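Local coordinates for protein bile acid 7a-dehydratase, BaiE (Clostridium hiranonis DSM 13275, PDB 4L8P) that probably catalyses the 7-alpha-dehydration of bile acid intermediates, as a lyase with a SnoaL-like, cystatin-like fold, at residues A[49-61]-A[90-104]. Sequence-based numbering, arbitrary orientation.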
loop_
_atom_site.group_PDB
_atom_site.type_symbol
_atom_site.label_atom_id
_atom_site.label_comp_id
_atom_site.label_asym_id
_atom_site.label_seq_id
_atom_site.Cartn_x
_atom_site.Cartn_y
_atom_site.Cartn_z
ATOM N N TYR A 49 10.118 3.333 9.181
ATOM C CA TYR A 49 9.471 3.820 10.399
ATOM C C TYR A 49 8.393 2.837 10.892
ATOM O O TYR A 49 8.378 2.460 12.076
ATOM C CB TYR A 49 8.914 5.245 10.175
ATOM C CG TYR A 49 8.076 5.767 11.309
ATOM C CD1 TYR A 49 6.705 5.519 11.345
ATOM C CD2 TYR A 49 8.653 6.479 12.360
ATOM C CE1 TYR A 49 5.930 5.943 12.405
ATOM C CE2 TYR A 49 7.877 6.927 13.430
ATOM C CZ TYR A 49 6.523 6.645 13.447
ATOM O OH TYR A 49 5.734 7.104 14.498
ATOM N N PHE A 50 7.480 2.432 9.994
ATOM C CA PHE A 50 6.397 1.529 10.400
ATOM C C PHE A 50 6.885 0.162 10.825
ATOM O O PHE A 50 6.418 -0.394 11.819
ATOM C CB PHE A 50 5.356 1.351 9.279
ATOM C CG PHE A 50 4.524 2.574 8.985
ATOM C CD1 PHE A 50 3.935 3.310 10.000
ATOM C CD2 PHE A 50 4.283 2.947 7.659
ATOM C CE1 PHE A 50 3.133 4.404 9.703
ATOM C CE2 PHE A 50 3.487 4.042 7.373
ATOM C CZ PHE A 50 2.918 4.760 8.394
ATOM N N ARG A 51 7.850 -0.364 10.085
ATOM C CA ARG A 51 8.438 -1.648 10.412
ATOM C C ARG A 51 9.124 -1.614 11.787
ATOM O O ARG A 51 8.958 -2.528 12.600
ATOM C CB ARG A 51 9.395 -2.067 9.278
ATOM C CG ARG A 51 10.184 -3.323 9.511
ATOM C CD ARG A 51 10.934 -3.720 8.226
ATOM N NE ARG A 51 11.828 -2.696 7.668
ATOM C CZ ARG A 51 13.067 -2.426 8.114
ATOM N NH1 ARG A 51 13.576 -3.065 9.169
ATOM N NH2 ARG A 51 13.795 -1.489 7.513
ATOM N N CYS A 52 9.879 -0.554 12.061
ATOM C CA CYS A 52 10.539 -0.425 13.362
ATOM C C CYS A 52 9.534 -0.166 14.498
ATOM O O CYS A 52 9.721 -0.670 15.616
ATOM C CB CYS A 52 11.592 0.663 13.331
ATOM S SG CYS A 52 12.991 0.269 12.262
ATOM N N LEU A 53 8.494 0.618 14.210
ATOM C CA LEU A 53 7.453 0.910 15.185
ATOM C C LEU A 53 6.766 -0.376 15.652
ATOM O O LEU A 53 6.653 -0.647 16.847
ATOM C CB LEU A 53 6.424 1.870 14.585
ATOM C CG LEU A 53 5.196 2.266 15.422
ATOM C CD1 LEU A 53 5.637 3.012 16.664
ATOM C CD2 LEU A 53 4.268 3.121 14.610
ATOM N N ASP A 54 6.297 -1.160 14.684
ATOM C CA ASP A 54 5.562 -2.381 15.004
ATOM C C ASP A 54 6.474 -3.495 15.480
ATOM O O ASP A 54 6.075 -4.316 16.318
ATOM C CB ASP A 54 4.710 -2.780 13.821
ATOM C CG ASP A 54 3.601 -1.784 13.545
ATOM O OD1 ASP A 54 3.105 -1.110 14.484
ATOM O OD2 ASP A 54 3.240 -1.667 12.366
ATOM N N GLY A 55 7.704 -3.506 14.997
ATOM C CA GLY A 55 8.698 -4.446 15.518
ATOM C C GLY A 55 9.278 -4.048 16.860
ATOM O O GLY A 55 9.999 -4.849 17.450
ATOM N N LYS A 56 8.942 -2.855 17.367
ATOM C CA LYS A 56 9.476 -2.324 18.638
ATOM C C LYS A 56 11.018 -2.214 18.633
ATOM O O LYS A 56 11.683 -2.472 19.651
ATOM C CB LYS A 56 8.976 -3.143 19.852
ATOM C CG LYS A 56 7.454 -3.284 19.897
ATOM C CD LYS A 56 6.956 -4.034 21.122
ATOM C CE LYS A 56 5.479 -4.394 20.975
ATOM N NZ LYS A 56 4.586 -3.208 20.991
ATOM N N LEU A 57 11.554 -1.867 17.462
ATOM C CA LEU A 57 12.996 -1.697 17.260
ATOM C C LEU A 57 13.314 -0.228 17.481
ATOM O O LEU A 57 13.456 0.552 16.529
ATOM C CB LEU A 57 13.391 -2.158 15.859
ATOM C CG LEU A 57 13.019 -3.607 15.495
ATOM C CD1 LEU A 57 13.380 -3.893 14.033
ATOM C CD2 LEU A 57 13.704 -4.575 16.446
ATOM N N TRP A 58 13.408 0.153 18.754
ATOM C CA TRP A 58 13.313 1.555 19.108
ATOM C C TRP A 58 14.556 2.342 18.707
ATOM O O TRP A 58 14.428 3.461 18.196
ATOM C CB TRP A 58 12.994 1.744 20.588
ATOM C CG TRP A 58 11.741 1.035 21.025
ATOM C CD1 TRP A 58 11.625 0.109 22.043
ATOM C CD2 TRP A 58 10.427 1.206 20.486
ATOM N NE1 TRP A 58 10.308 -0.312 22.145
ATOM C CE2 TRP A 58 9.560 0.341 21.201
ATOM C CE3 TRP A 58 9.893 1.985 19.438
ATOM C CZ2 TRP A 58 8.174 0.265 20.929
ATOM C CZ3 TRP A 58 8.502 1.897 19.158
ATOM C CH2 TRP A 58 7.674 1.029 19.902
ATOM N N ASP A 59 15.731 1.732 18.884
ATOM C CA ASP A 59 16.984 2.363 18.429
ATOM C C ASP A 59 17.022 2.601 16.931
ATOM O O ASP A 59 17.445 3.666 16.484
ATOM C CB ASP A 59 18.210 1.527 18.826
ATOM C CG ASP A 59 18.447 1.516 20.327
ATOM O OD1 ASP A 59 17.982 2.446 21.011
ATOM O OD2 ASP A 59 19.101 0.567 20.811
ATOM N N GLU A 60 16.602 1.603 16.164
ATOM C CA GLU A 60 16.467 1.765 14.705
ATOM C C GLU A 60 15.404 2.800 14.312
ATOM O O GLU A 60 15.643 3.642 13.429
ATOM C CB GLU A 60 16.234 0.413 14.009
ATOM C CG GLU A 60 16.487 0.477 12.506
ATOM C CD GLU A 60 16.547 -0.884 11.820
ATOM O OE1 GLU A 60 16.328 -1.935 12.471
ATOM O OE2 GLU A 60 16.815 -0.899 10.601
ATOM N N LEU A 61 14.249 2.798 14.987
ATOM C CA LEU A 61 13.238 3.824 14.721
ATOM C C LEU A 61 13.797 5.235 14.915
ATOM O O LEU A 61 13.508 6.163 14.150
ATOM C CB LEU A 61 12.029 3.644 15.621
ATOM C CG LEU A 61 10.846 4.559 15.258
ATOM C CD1 LEU A 61 9.568 3.817 15.608
ATOM C CD2 LEU A 61 10.829 5.881 16.021
ATOM N N LEU A 90 7.426 6.048 23.102
ATOM C CA LEU A 90 6.867 4.920 22.347
ATOM C C LEU A 90 7.112 3.576 23.030
ATOM O O LEU A 90 6.209 2.728 23.086
ATOM C CB LEU A 90 7.372 4.893 20.917
ATOM C CG LEU A 90 6.919 6.043 19.997
ATOM C CD1 LEU A 90 7.648 5.951 18.665
ATOM C CD2 LEU A 90 5.411 6.058 19.772
ATOM N N ALA A 91 8.310 3.395 23.572
ATOM C CA ALA A 91 8.637 2.157 24.278
ATOM C C ALA A 91 7.710 1.929 25.474
ATOM O O ALA A 91 7.291 0.792 25.719
ATOM C CB ALA A 91 10.094 2.171 24.699
ATOM N N ALA A 92 7.366 3.005 26.188
ATOM C CA ALA A 92 6.407 2.936 27.300
ATOM C C ALA A 92 4.967 2.778 26.842
ATOM O O ALA A 92 4.216 1.993 27.421
ATOM C CB ALA A 92 6.534 4.171 28.202
ATOM N N ALA A 93 4.581 3.515 25.802
ATOM C CA ALA A 93 3.210 3.499 25.293
ATOM C C ALA A 93 2.837 2.239 24.518
ATOM O O ALA A 93 1.647 1.874 24.483
ATOM C CB ALA A 93 2.937 4.728 24.443
HETATM N N MSE A 94 3.844 1.563 23.951
HETATM C CA MSE A 94 3.642 0.399 23.078
HETATM C C MSE A 94 4.460 -0.745 23.632
HETATM O O MSE A 94 5.440 -1.207 23.020
HETATM C CB MSE A 94 4.021 0.775 21.676
HETATM C CG MSE A 94 3.149 1.947 21.272
HETATM SE SE MSE A 94 3.594 2.318 19.442
HETATM C CE MSE A 94 2.583 0.908 18.602
ATOM N N PRO A 95 4.065 -1.230 24.815
ATOM C CA PRO A 95 4.872 -2.258 25.486
ATOM C C PRO A 95 4.759 -3.633 24.802
ATOM O O PRO A 95 3.972 -3.790 23.836
ATOM C CB PRO A 95 4.265 -2.295 26.882
ATOM C CG PRO A 95 2.819 -2.000 26.639
ATOM C CD PRO A 95 2.870 -0.892 25.623
ATOM N N LYS A 96 5.519 -4.611 25.302
ATOM C CA LYS A 96 5.537 -5.967 24.722
ATOM C C LYS A 96 4.142 -6.590 24.660
ATOM O O LYS A 96 3.862 -7.361 23.744
ATOM C CB LYS A 96 6.477 -6.893 25.507
ATOM C CG LYS A 96 7.953 -6.523 25.377
ATOM C CD LYS A 96 8.572 -7.016 24.074
ATOM C CE LYS A 96 9.316 -8.331 24.272
ATOM N NZ LYS A 96 9.888 -8.852 22.999
ATOM N N GLU A 97 3.258 -6.228 25.603
ATOM C CA GLU A 97 1.896 -6.775 25.653
ATOM C C GLU A 97 0.986 -6.210 24.585
ATOM O O GLU A 97 -0.159 -6.657 24.495
ATOM C CB GLU A 97 1.152 -6.475 26.975
ATOM C CG GLU A 97 1.888 -6.586 28.276
ATOM C CD GLU A 97 2.626 -5.305 28.564
ATOM O OE1 GLU A 97 2.038 -4.302 29.061
ATOM O OE2 GLU A 97 3.807 -5.338 28.246
ATOM N N GLU A 98 1.441 -5.199 23.826
ATOM C CA GLU A 98 0.642 -4.611 22.762
ATOM C C GLU A 98 1.184 -4.992 21.382
ATOM O O GLU A 98 2.261 -4.556 21.001
ATOM C CB GLU A 98 0.599 -3.086 22.906
ATOM C CG GLU A 98 -0.240 -2.382 21.839
ATOM C CD GLU A 98 -0.274 -0.873 21.959
ATOM O OE1 GLU A 98 0.060 -0.304 23.027
ATOM O OE2 GLU A 98 -0.674 -0.248 20.954
ATOM N N ILE A 99 0.429 -5.807 20.641
ATOM C CA ILE A 99 0.709 -6.060 19.226
ATOM C C ILE A 99 0.137 -4.866 18.471
ATOM O O ILE A 99 -1.045 -4.534 18.647
ATOM C CB ILE A 99 -0.001 -7.339 18.705
ATOM C CG1 ILE A 99 0.464 -8.589 19.481
ATOM C CG2 ILE A 99 0.166 -7.503 17.207
ATOM C CD1 ILE A 99 -0.412 -9.817 19.251
ATOM N N SER A 100 0.946 -4.254 17.605
ATOM C CA SER A 100 0.479 -3.146 16.757
ATOM C C SER A 100 0.761 -3.429 15.289
ATOM O O SER A 100 1.743 -4.097 14.933
ATOM C CB SER A 100 1.123 -1.813 17.154
ATOM O OG SER A 100 2.526 -1.838 16.960
HETATM N N MSE A 101 -0.124 -2.922 14.442
HETATM C CA MSE A 101 0.063 -2.942 12.992
HETATM C C MSE A 101 -0.375 -1.597 12.460
HETATM O O MSE A 101 -1.569 -1.302 12.434
HETATM C CB MSE A 101 -0.697 -4.123 12.364
HETATM C CG MSE A 101 0.068 -5.450 12.524
HETATM SE SE MSE A 101 -1.033 -7.027 12.106
HETATM C CE MSE A 101 -1.199 -6.559 10.194
ATOM N N HIS A 102 0.593 -0.787 12.014
ATOM C CA HIS A 102 0.348 0.505 11.365
ATOM C C HIS A 102 0.671 0.338 9.898
ATOM O O HIS A 102 1.844 0.179 9.514
ATOM C CB HIS A 102 1.270 1.569 11.979
ATOM C CG HIS A 102 0.967 1.861 13.401
ATOM N ND1 HIS A 102 1.446 1.087 14.431
ATOM C CD2 HIS A 102 0.252 2.863 13.974
ATOM C CE1 HIS A 102 0.990 1.563 15.577
ATOM N NE2 HIS A 102 0.292 2.663 15.333
HETATM N N MSE A 103 -0.378 0.318 9.083
HETATM C CA MSE A 103 -0.304 -0.054 7.669
HETATM C C MSE A 103 -0.547 1.188 6.829
HETATM O O MSE A 103 -1.655 1.740 6.808
HETATM C CB MSE A 103 -1.331 -1.153 7.402
HETATM C CG MSE A 103 -0.910 -2.425 8.159
HETATM SE SE MSE A 103 -2.377 -3.745 8.180
HETATM C CE MSE A 103 -3.469 -2.814 9.495
ATOM N N GLY A 104 0.511 1.654 6.157
ATOM C CA GLY A 104 0.431 2.809 5.288
ATOM C C GLY A 104 0.005 2.414 3.882
ATOM O O GLY A 104 0.429 1.356 3.321
HETATM O O HOH W 1 4.631 -1.656 18.609
HETATM O O HOH W 2 3.508 -5.280 16.674
HETATM O O HOH W 3 8.052 -1.454 24.064
#
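Asp54, in the last turn of helix 22-55, meets His102 and Ser100 on strand 98-111, outermost within this chain in the curved antiparallel sheet of this SnoaL-like, cystatin-like alpha+beta fold. The axes of 49-55 and 98-104 run nearly antiparallel and approach to 7.7 Å. His102 ND1 donates to the syn lone pair of Asp54 OD1 at 2.8 Å, and the N-H···O angle of 169° shows a straight bond. Carboxylate and imidazole planes are only 17° apart, an almost coplanar pairing. Ser100 OG gives a second bond to OD1 from its anti side, and backbone His102 N reaches OD2 on the syn side, both tilted out of the carboxylate plane; three donors thus fix the carboxylate's rotation. Tyr122 OH of the second subunit also bonds OD2, linking this His-carboxylate pair to the assembly.

One face of the imidazole is covered by Leu53, whose CD2 lies 3.6 Å from the ring centroid, a CH-pi contact. Its other methyl, CD1, turns to Met94, a selenomethionine, and to Leu90. Phe50 CD1 touches His102 CB at 3.7 Å, while His102 O lies over one face of the Phe50 ring.

Beyond Lys56, where a Schellman motif ends helix 22-55, the Trp58 ring packs against the last turn of helix 83-93: Ala91 CB sits over its five-membered ring, 3.8 Å from the centroid, while Leu90 CB touches CZ3 at 3.7 Å. Water 3 joins Trp58 NE1 to Ala91 O and Met94 O. Lys56, extended until a bend at chi4 (-68°), brings its ammonium to three carbonyls in the turn from helix 83-93 into the start of strand 98-111. NZ approaches Glu98 O nearly along the carbonyl, but stands above the carbonyl planes of Met94 and Pro95; Lys56 NZ and Glu98 N reach Pro95 O from opposite faces of its plane, NZ at 3.0 Å.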